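Local coordinates for protein endoribonuclease ToxN (PDB 4ATO) that cleaves RNA within A-rich sequences as the toxic component of a type III toxin-antitoxin system and is bound by its antitoxic RNA, ToxI, at residues I98-A101 / E102-A106; E123-D126 / R127-K131; C156-F159 / P160-E163. One frame throughout, in Å; residues are numbered along the deposited sequence.

In the fold
From the N terminus, the chain builds most of its antiparallel sheet before it reaches contact 1, where edge strand 95-97 turns into helix 100-106 and meets a nucleotide of chain B. Contact 2 follows on the long helix 108-139, whose RNA-facing side meets chain C; its centre is about 25 Å from that of contact 1. Contact 3 comes last, at the turn from helix 147-155 into helix 159-169, and lies across the centre of the chain from contact 1. The three follow in series, none enclosing or crossing another. Contacts 1 and 3 start helices, whereas contact 2 is one run of helix that packs against strand 68-72.

Contact 1 (I98-A101 / E102-A106); sequences IDIA and EKTAA. With nucleotides of chain B.
Asp-99 caps the start of helix 100-106 as its N-cap residue, reaching forward to Glu-102. Its CB lies 3.6 Å from Glu-102 CB, and CG, anti to its own backbone N (chi1 -175°), turns over that same methylene. OD1 then accepts two weak bonds from the first turn, from Ala-101 N and from Glu-102 N, the latter at 3.4 Å. The other oxygen, OD2, stands 3.8 Å from Glu-102 OE1; the two carboxylates are like charges, with planes 63° apart, and the helix start would probably ease their mutual repulsion. Beside the cap, Ile-98 CG2 meets Lys-103 CG, the two side chains crossing at about a right angle.

The backbone on both sides of Asp-99 reads the base of U10 of chain B. Ile-98 O accepts from U10 N3 at 2.7 Å, and Ile-100 N donates to U10 O2 at 3.0 Å, while Ile-100 CG1 packs near C2 of the base. Behind this, Ile-100 is covered by Leu-115 and Tyr-118 of helix 108-139. Ile-100 O is gripped from opposite faces of its carbonyl plane: Thr-104 N approaches one, and Thr-104 OG1, at 2.8 Å, rises above the other.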
loop_
_atom_site.group_PDB
_atom_site.type_symbol
_atom_site.label_atom_id
_atom_site.label_comp_id
_atom_site.label_asym_id
_atom_site.label_seq_id
_atom_site.Cartn_x
_atom_site.Cartn_y
_atom_site.Cartn_z
ATOM N N ILE A 98 23.844 18.336 -15.616
ATOM C CA ILE A 98 24.855 17.394 -15.135
ATOM C C ILE A 98 24.624 15.976 -15.654
ATOM O O ILE A 98 23.557 15.393 -15.460
ATOM C CB ILE A 98 24.917 17.351 -13.604
ATOM C CG1 ILE A 98 25.450 18.672 -13.060
ATOM C CG2 ILE A 98 25.806 16.208 -13.134
ATOM C CD1 ILE A 98 25.413 18.755 -11.561
ATOM N N ASP A 99 25.639 15.438 -16.321
ATOM C CA ASP A 99 25.629 14.073 -16.815
ATOM C C ASP A 99 26.277 13.201 -15.741
ATOM O O ASP A 99 27.497 13.195 -15.587
ATOM C CB ASP A 99 26.435 14.004 -18.117
ATOM C CG ASP A 99 26.392 12.629 -18.784
ATOM O OD1 ASP A 99 25.979 11.638 -18.155
ATOM O OD2 ASP A 99 26.794 12.542 -19.961
ATOM N N ILE A 100 25.455 12.463 -15.004
ATOM C CA ILE A 100 25.938 11.677 -13.875
ATOM C C ILE A 100 26.944 10.601 -14.309
ATOM O O ILE A 100 27.925 10.339 -13.606
ATOM C CB ILE A 100 24.749 11.076 -13.062
ATOM C CG1 ILE A 100 23.911 12.212 -12.452
ATOM C CG2 ILE A 100 25.247 10.092 -12.002
ATOM C CD1 ILE A 100 22.767 11.777 -11.546
ATOM N N ALA A 101 26.712 10.006 -15.477
ATOM C CA ALA A 101 27.628 9.005 -16.031
ATOM C C ALA A 101 28.993 9.623 -16.313
ATOM O O ALA A 101 30.034 9.024 -16.033
ATOM C CB ALA A 101 27.052 8.404 -17.299
ATOM N N GLU A 102 28.977 10.828 -16.866
ATOM C CA GLU A 102 30.201 11.575 -17.109
ATOM C C GLU A 102 30.923 11.892 -15.798
ATOM O O GLU A 102 32.117 11.620 -15.654
ATOM C CB GLU A 102 29.882 12.857 -17.872
ATOM C CG GLU A 102 31.012 13.867 -17.919
ATOM C CD GLU A 102 30.673 15.078 -18.777
ATOM O OE1 GLU A 102 29.766 14.967 -19.633
ATOM O OE2 GLU A 102 31.310 16.138 -18.592
ATOM N N LYS A 103 30.194 12.463 -14.844
ATOM C CA LYS A 103 30.768 12.818 -13.549
ATOM C C LYS A 103 31.324 11.592 -12.838
ATOM O O LYS A 103 32.329 11.676 -12.127
ATOM C CB LYS A 103 29.732 13.510 -12.655
ATOM C CG LYS A 103 29.373 14.924 -13.088
ATOM C CD LYS A 103 30.305 15.974 -12.484
ATOM C CE LYS A 103 29.998 17.366 -13.047
ATOM N NZ LYS A 103 30.228 18.473 -12.068
ATOM N N THR A 104 30.665 10.453 -13.027
ATOM C CA THR A 104 31.121 9.211 -12.411
ATOM C C THR A 104 32.437 8.727 -13.036
ATOM O O THR A 104 33.279 8.141 -12.355
ATOM C CB THR A 104 30.037 8.121 -12.464
ATOM O OG1 THR A 104 28.892 8.561 -11.719
ATOM C CG2 THR A 104 30.546 6.821 -11.858
ATOM N N ALA A 105 32.628 9.006 -14.322
ATOM C CA ALA A 105 33.881 8.645 -14.991
ATOM C C ALA A 105 35.045 9.490 -14.473
ATOM O O ALA A 105 36.119 8.966 -14.177
ATOM C CB ALA A 105 33.746 8.773 -16.495
ATOM N N ALA A 106 34.821 10.793 -14.343
ATOM C CA ALA A 106 35.853 11.698 -13.846
ATOM C C ALA A 106 36.116 11.570 -12.338
ATOM O O ALA A 106 37.252 11.712 -11.882
ATOM C CB ALA A 106 35.499 13.131 -14.192
ATOM P P U B 10 15.276 7.437 -15.456
ATOM O OP1 U B 10 14.826 8.120 -14.220
ATOM O OP2 U B 10 14.617 7.779 -16.742
ATOM O "O5'" U B 10 16.846 7.570 -15.612
ATOM C "C5'" U B 10 17.456 8.842 -15.785
ATOM C "C4'" U B 10 18.898 8.715 -16.206
ATOM O "O4'" U B 10 19.462 10.046 -16.350
ATOM C "C3'" U B 10 19.802 7.982 -15.215
ATOM O "O3'" U B 10 20.871 7.345 -15.928
ATOM C "C2'" U B 10 20.366 9.129 -14.391
ATOM O "O2'" U B 10 21.572 8.834 -13.728
ATOM C "C1'" U B 10 20.553 10.201 -15.463
ATOM N N1 U B 10 20.527 11.580 -14.955
ATOM C C2 U B 10 21.649 12.359 -15.174
ATOM O O2 U B 10 22.638 11.949 -15.743
ATOM N N3 U B 10 21.575 13.649 -14.717
ATOM C C4 U B 10 20.508 14.219 -14.050
ATOM O O4 U B 10 20.597 15.393 -13.681
ATOM C C5 U B 10 19.377 13.350 -13.863
ATOM C C6 U B 10 19.416 12.091 -14.316
#

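Contact 2 (E123-D126 / R127-K131); sequences ENMD and RVTNK. With nucleotides of chain C.
Arg-127 and Asn-124 meet one turn apart on helix 108-139, where the arginine side chain reaches out from the helix to the RNA of chain C. Arg-127 NE donates to OP1 of C18 of chain C at 3.3 Å, and Arg-127 NH2 to the 2'-hydroxyl oxygen O2' of A17 of chain C at 3.2 Å; both acceptors sit at the guanidinium edge. At NH1 a water in the guanidinium plane accepts at 2.9 Å and donates to Glu-123 O, tying the arginine back to the preceding turn, and, in the conformer given for Asp-126, to its OD1. The bend at chi3 (127°) swings the guanidinium toward the nucleotides, with Asn-124 OD1 beside CD at 3.7 Å. Asn-124 ND2 bonds to Phe-120 O.

Farther along the same side, the extended Lys-131 brings NZ to within 2.8 Å of C18 OP2, and NZ also bonds to the carbonyls of Ser-65 and Ser-68. Asn-130 ND2 reaches OP1 of C19 of chain C.

The packing lies toward the sheet. Met-125, bent at chi2, lays CE 3.8 Å from Val-128 CG1; the methionine also touches Leu-43, and the valine Val-69 of strand 68-72.

Three successive nucleotides are thus held through phosphate and ribose oxygens, by contacts from these residues that involve no base, consistent with recognition of the shape of the RNA backbone.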
loop_
_atom_site.group_PDB
_atom_site.type_symbol
_atom_site.label_atom_id
_atom_site.label_comp_id
_atom_site.label_asym_id
_atom_site.label_seq_id
_atom_site.Cartn_x
_atom_site.Cartn_y
_atom_site.Cartn_z
ATOM N N GLU A 123 11.854 9.674 -6.267
ATOM C CA GLU A 123 10.746 9.155 -5.471
ATOM C C GLU A 123 10.101 10.248 -4.616
ATOM O O GLU A 123 9.025 10.052 -4.060
ATOM C CB GLU A 123 11.209 7.995 -4.580
ATOM C CG GLU A 123 11.744 6.794 -5.357
ATOM C CD GLU A 123 10.770 6.296 -6.428
ATOM O OE1 GLU A 123 9.581 6.078 -6.106
ATOM O OE2 GLU A 123 11.194 6.128 -7.592
ATOM N N ASN A 124 10.757 11.403 -4.523
ATOM C CA ASN A 124 10.344 12.438 -3.582
ATOM C C ASN A 124 10.086 13.782 -4.233
ATOM O O ASN A 124 9.946 14.799 -3.549
ATOM C CB ASN A 124 11.392 12.598 -2.468
ATOM C CG ASN A 124 11.428 11.413 -1.535
ATOM O OD1 ASN A 124 10.707 11.382 -0.536
ATOM N ND2 ASN A 124 12.260 10.417 -1.858
ATOM N N MET A 125 10.003 13.802 -5.555
ATOM C CA MET A 125 9.833 15.071 -6.227
ATOM C C MET A 125 8.486 15.753 -5.941
ATOM O O MET A 125 8.384 16.974 -6.032
ATOM C CB MET A 125 10.077 14.925 -7.722
ATOM C CG MET A 125 10.627 16.174 -8.340
ATOM S SD MET A 125 12.188 16.670 -7.581
ATOM C CE MET A 125 12.252 18.360 -8.158
ATOM N N ASP A 126 7.455 14.983 -5.593
ATOM C CA ASP A 126 6.163 15.553 -5.214
ATOM C C ASP A 126 6.318 16.495 -4.019
ATOM O O ASP A 126 5.678 17.540 -3.940
ATOM C CB ASP A 126 5.160 14.441 -4.876
ATOM C CG ASP A 126 5.687 13.464 -3.820
ATOM O OD1 ASP A 126 6.861 13.046 -3.907
ATOM O OD2 ASP A 126 4.921 13.105 -2.899
ATOM N N ARG A 127 7.177 16.104 -3.083
ATOM C CA ARG A 127 7.395 16.884 -1.871
ATOM C C ARG A 127 8.172 18.166 -2.141
ATOM O O ARG A 127 7.832 19.220 -1.609
ATOM C CB ARG A 127 8.093 16.031 -0.813
ATOM C CG ARG A 127 7.225 14.855 -0.360
ATOM C CD ARG A 127 8.050 13.814 0.370
ATOM N NE ARG A 127 7.475 13.498 1.674
ATOM C CZ ARG A 127 6.783 12.399 1.949
ATOM N NH1 ARG A 127 6.579 11.483 1.012
ATOM N NH2 ARG A 127 6.298 12.209 3.169
ATOM N N VAL A 128 9.213 18.078 -2.966
ATOM C CA VAL A 128 9.941 19.266 -3.390
ATOM C C VAL A 128 8.968 20.261 -4.016
ATOM O O VAL A 128 8.863 21.418 -3.591
ATOM C CB VAL A 128 11.020 18.923 -4.429
ATOM C CG1 VAL A 128 11.711 20.194 -4.917
ATOM C CG2 VAL A 128 12.040 17.955 -3.839
ATOM N N THR A 129 8.249 19.786 -5.027
ATOM C CA THR A 129 7.248 20.579 -5.725
ATOM C C THR A 129 6.278 21.201 -4.726
ATOM O O THR A 129 6.055 22.408 -4.722
ATOM C CB THR A 129 6.453 19.694 -6.704
ATOM O OG1 THR A 129 7.348 19.130 -7.673
ATOM C CG2 THR A 129 5.348 20.498 -7.409
ATOM N N ASN A 130 5.718 20.367 -3.865
ATOM C CA ASN A 130 4.785 20.841 -2.863
ATOM C C ASN A 130 5.361 21.991 -2.024
ATOM O O ASN A 130 4.738 23.038 -1.895
ATOM C CB ASN A 130 4.336 19.675 -1.989
ATOM C CG ASN A 130 3.407 20.103 -0.880
ATOM O OD1 ASN A 130 2.309 20.602 -1.131
ATOM N ND2 ASN A 130 3.838 19.902 0.355
ATOM N N LYS A 131 6.563 21.803 -1.488
ATOM C CA LYS A 131 7.180 22.819 -0.640
ATOM C C LYS A 131 7.542 24.052 -1.445
ATOM O O LYS A 131 7.332 25.159 -0.981
ATOM C CB LYS A 131 8.415 22.274 0.115
ATOM C CG LYS A 131 8.052 21.242 1.175
ATOM C CD LYS A 131 9.270 20.710 1.927
ATOM C CE LYS A 131 8.848 19.671 2.962
ATOM N NZ LYS A 131 10.010 19.038 3.693
ATOM P P C C 18 7.522 16.402 4.516
ATOM O OP1 C C 18 7.396 16.471 3.028
ATOM O OP2 C C 18 8.569 17.204 5.165
ATOM O "O5'" C C 18 6.115 16.718 5.181
ATOM C "C5'" C C 18 4.952 15.989 4.830
ATOM C "C4'" C C 18 3.807 16.349 5.738
ATOM O "O4'" C C 18 4.160 16.047 7.116
ATOM C "C3'" C C 18 3.443 17.821 5.754
ATOM O "O3'" C C 18 2.566 18.168 4.699
ATOM C "C2'" C C 18 2.844 18.027 7.139
ATOM O "O2'" C C 18 1.471 17.659 7.158
ATOM C "C1'" C C 18 3.625 17.023 7.981
ATOM N N1 C C 18 4.732 17.657 8.749
ATOM C C2 C C 18 4.411 18.475 9.846
ATOM O O2 C C 18 3.221 18.678 10.114
ATOM N N3 C C 18 5.396 19.048 10.581
ATOM C C4 C C 18 6.671 18.815 10.267
ATOM N N4 C C 18 7.610 19.393 11.023
ATOM C C5 C C 18 7.035 17.974 9.166
ATOM C C6 C C 18 6.046 17.430 8.449
ATOM P P A C 17 12.436 14.582 7.107
ATOM O OP1 A C 17 12.965 14.849 5.749
ATOM O OP2 A C 17 12.702 15.572 8.170
ATOM O "O5'" A C 17 10.870 14.269 7.044
ATOM C "C5'" A C 17 10.342 13.315 6.142
ATOM C "C4'" A C 17 8.850 13.153 6.320
ATOM O "O4'" A C 17 8.555 12.627 7.644
ATOM C "C3'" A C 17 8.015 14.430 6.236
ATOM O "O3'" A C 17 7.775 14.846 4.898
ATOM C "C2'" A C 17 6.754 14.030 6.990
ATOM O "O2'" A C 17 5.931 13.205 6.185
ATOM C "C1'" A C 17 7.335 13.171 8.114
ATOM N N9 A C 17 7.598 13.981 9.321
ATOM C C8 A C 17 8.789 14.449 9.822
ATOM N N7 A C 17 8.647 15.173 10.902
ATOM C C5 A C 17 7.278 15.215 11.122
ATOM C C6 A C 17 6.475 15.839 12.108
ATOM N N6 A C 17 6.954 16.568 13.123
ATOM N N1 A C 17 5.136 15.668 12.024
ATOM C C2 A C 17 4.642 14.931 11.018
ATOM N N3 A C 17 5.290 14.305 10.040
ATOM C C4 A C 17 6.620 14.476 10.153
ATOM P P C C 19 2.777 19.526 3.883
ATOM O OP1 C C 19 1.873 19.459 2.710
ATOM O OP2 C C 19 4.223 19.696 3.651
ATOM O "O5'" C C 19 2.267 20.627 4.906
ATOM C "C5'" C C 19 0.971 20.541 5.499
ATOM C "C4'" C C 19 0.652 21.774 6.316
ATOM O "O4'" C C 19 1.496 21.793 7.508
ATOM C "C3'" C C 19 0.895 23.101 5.605
ATOM O "O3'" C C 19 -0.091 24.039 6.015
ATOM C "C2'" C C 19 2.267 23.527 6.133
ATOM O "O2'" C C 19 2.517 24.915 6.083
ATOM C "C1'" C C 19 2.211 23.013 7.566
ATOM N N1 C C 19 3.537 22.756 8.178
ATOM C C2 C C 19 3.936 23.585 9.240
ATOM O O2 C C 19 3.162 24.481 9.595
ATOM N N3 C C 19 5.137 23.405 9.846
ATOM C C4 C C 19 5.933 22.422 9.435
ATOM N N4 C C 19 7.106 22.263 10.055
ATOM C C5 C C 19 5.554 21.549 8.362
ATOM C C6 C C 19 4.360 21.745 7.766
HETATM O O HOH W 1 7.200 11.367 -1.829
#

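Contact 3 (C156-F159 / P160-E163); sequences CCDF and PKLE
The carboxylate of Asp-158 meets the pyrrolidine of Pro-160 through OD1, which sits 3.2 Å from Pro-160 CD, the two side chains crossing at about a right angle. The same oxygen accepts a weak bond from Lys-161 N at 3.3 Å, and OD2 lies against Lys-161 CB at 3.5 Å. Chi1 near 180° (-172°) sets the carboxylate beside its own carbonyl carbon, over the first turn of the helix. The second flat group, the ring of Phe-159, has the carbonyl oxygen Cys-157 O over the centre of one face, 3.7 Å above the plane, while Met-87, Val-135 and Val-139 also contact this side chain. At the root of the ring, Phe-159 CB leans on the next residue's ring, 3.4 Å from Pro-160 CD. Lys-161 itself extends away, and its NZ makes a weak bond to Ala-23 O.

Backbone bonds continue the turn. Leu-162 N donates to Asp-158 O, and Glu-163 N to Phe-159 O at 2.9 Å. On the buried side Cys-157 CB touches Leu-162 CD1 at 4.0 Å, and the leucine goes on to Ile-88 and Pro-89 of strand 78-89. Glu-163 runs out along an extended chain past Phe-159 O, and its OE2 is held by the hydroxyls of Tyr-51 and Tyr-136.

Pro-160 lacks an N-H, and in the first turn no helical carbonyl is left without its donor on that account. Cys-157, Phe-159 and Leu-162 fasten the loop after helix 147-155 and the new helix to the sheet, and Phe-159 also to helix 108-139. Asp-158, at the centre of an inverse gamma turn and itself held through its backbone N by Asp-24, provides the aspartate N-cap of helix 159-169.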
loop_
_atom_site.group_PDB
_atom_site.type_symbol
_atom_site.label_atom_id
_atom_site.label_comp_id
_atom_site.label_asym_id
_atom_site.label_seq_id
_atom_site.Cartn_x
_atom_site.Cartn_y
_atom_site.Cartn_z
ATOM N N CYS A 156 14.286 33.215 3.554
ATOM C CA CYS A 156 14.305 32.937 2.111
ATOM C C CYS A 156 14.891 34.079 1.314
ATOM O O CYS A 156 14.779 35.241 1.704
ATOM C CB CYS A 156 12.902 32.677 1.569
ATOM S SG CYS A 156 12.076 31.247 2.261
ATOM N N CYS A 157 15.502 33.744 0.182
ATOM C CA CYS A 157 15.838 34.755 -0.813
ATOM C C CYS A 157 14.616 35.628 -1.169
ATOM O O CYS A 157 13.453 35.196 -1.068
ATOM C CB CYS A 157 16.346 34.082 -2.086
ATOM S SG CYS A 157 17.902 33.206 -1.917
ATOM N N ASP A 158 14.896 36.857 -1.587
ATOM C CA ASP A 158 13.883 37.776 -2.082
ATOM C C ASP A 158 13.570 37.356 -3.514
ATOM O O ASP A 158 14.172 37.861 -4.463
ATOM C CB ASP A 158 14.439 39.207 -2.048
ATOM C CG ASP A 158 13.392 40.265 -2.371
ATOM O OD1 ASP A 158 12.345 39.927 -2.952
ATOM O OD2 ASP A 158 13.630 41.451 -2.052
ATOM N N PHE A 159 12.648 36.409 -3.669
ATOM C CA PHE A 159 12.358 35.854 -4.989
ATOM C C PHE A 159 12.008 36.919 -6.032
ATOM O O PHE A 159 12.543 36.874 -7.139
ATOM C CB PHE A 159 11.265 34.781 -4.932
ATOM C CG PHE A 159 11.589 33.632 -4.031
ATOM C CD1 PHE A 159 12.830 33.028 -4.080
ATOM C CD2 PHE A 159 10.653 33.160 -3.130
ATOM C CE1 PHE A 159 13.138 31.977 -3.234
ATOM C CE2 PHE A 159 10.949 32.101 -2.287
ATOM C CZ PHE A 159 12.199 31.513 -2.339
ATOM N N PRO A 160 11.110 37.869 -5.691
ATOM C CA PRO A 160 10.746 38.868 -6.704
ATOM C C PRO A 160 11.933 39.692 -7.180
ATOM O O PRO A 160 12.034 39.992 -8.371
ATOM C CB PRO A 160 9.750 39.764 -5.962
ATOM C CG PRO A 160 9.117 38.861 -4.978
ATOM C CD PRO A 160 10.247 37.986 -4.499
ATOM N N LYS A 161 12.817 40.058 -6.260
ATOM C CA LYS A 161 13.994 40.824 -6.637
ATOM C C LYS A 161 14.868 40.020 -7.605
ATOM O O LYS A 161 15.325 40.552 -8.616
ATOM C CB LYS A 161 14.784 41.258 -5.400
ATOM C CG LYS A 161 15.754 42.402 -5.659
ATOM C CD LYS A 161 16.309 42.984 -4.361
ATOM C CE LYS A 161 17.202 44.196 -4.629
ATOM N NZ LYS A 161 17.855 44.715 -3.390
ATOM N N LEU A 162 15.074 38.737 -7.311
ATOM C CA LEU A 162 15.870 37.879 -8.186
ATOM C C LEU A 162 15.218 37.687 -9.560
ATOM O O LEU A 162 15.914 37.536 -10.563
ATOM C CB LEU A 162 16.137 36.513 -7.537
ATOM C CG LEU A 162 16.960 36.475 -6.240
ATOM C CD1 LEU A 162 17.309 35.033 -5.855
ATOM C CD2 LEU A 162 18.212 37.336 -6.351
ATOM N N GLU A 163 13.886 37.689 -9.609
ATOM C CA GLU A 163 13.185 37.558 -10.888
ATOM C C GLU A 163 13.419 38.780 -11.771
ATOM O O GLU A 163 13.579 38.656 -12.992
ATOM C CB GLU A 163 11.681 37.317 -10.685
ATOM C CG GLU A 163 11.348 35.881 -10.327
ATOM C CD GLU A 163 9.899 35.693 -9.933
ATOM O OE1 GLU A 163 9.053 36.481 -10.406
ATOM O OE2 GLU A 163 9.608 34.759 -9.149
#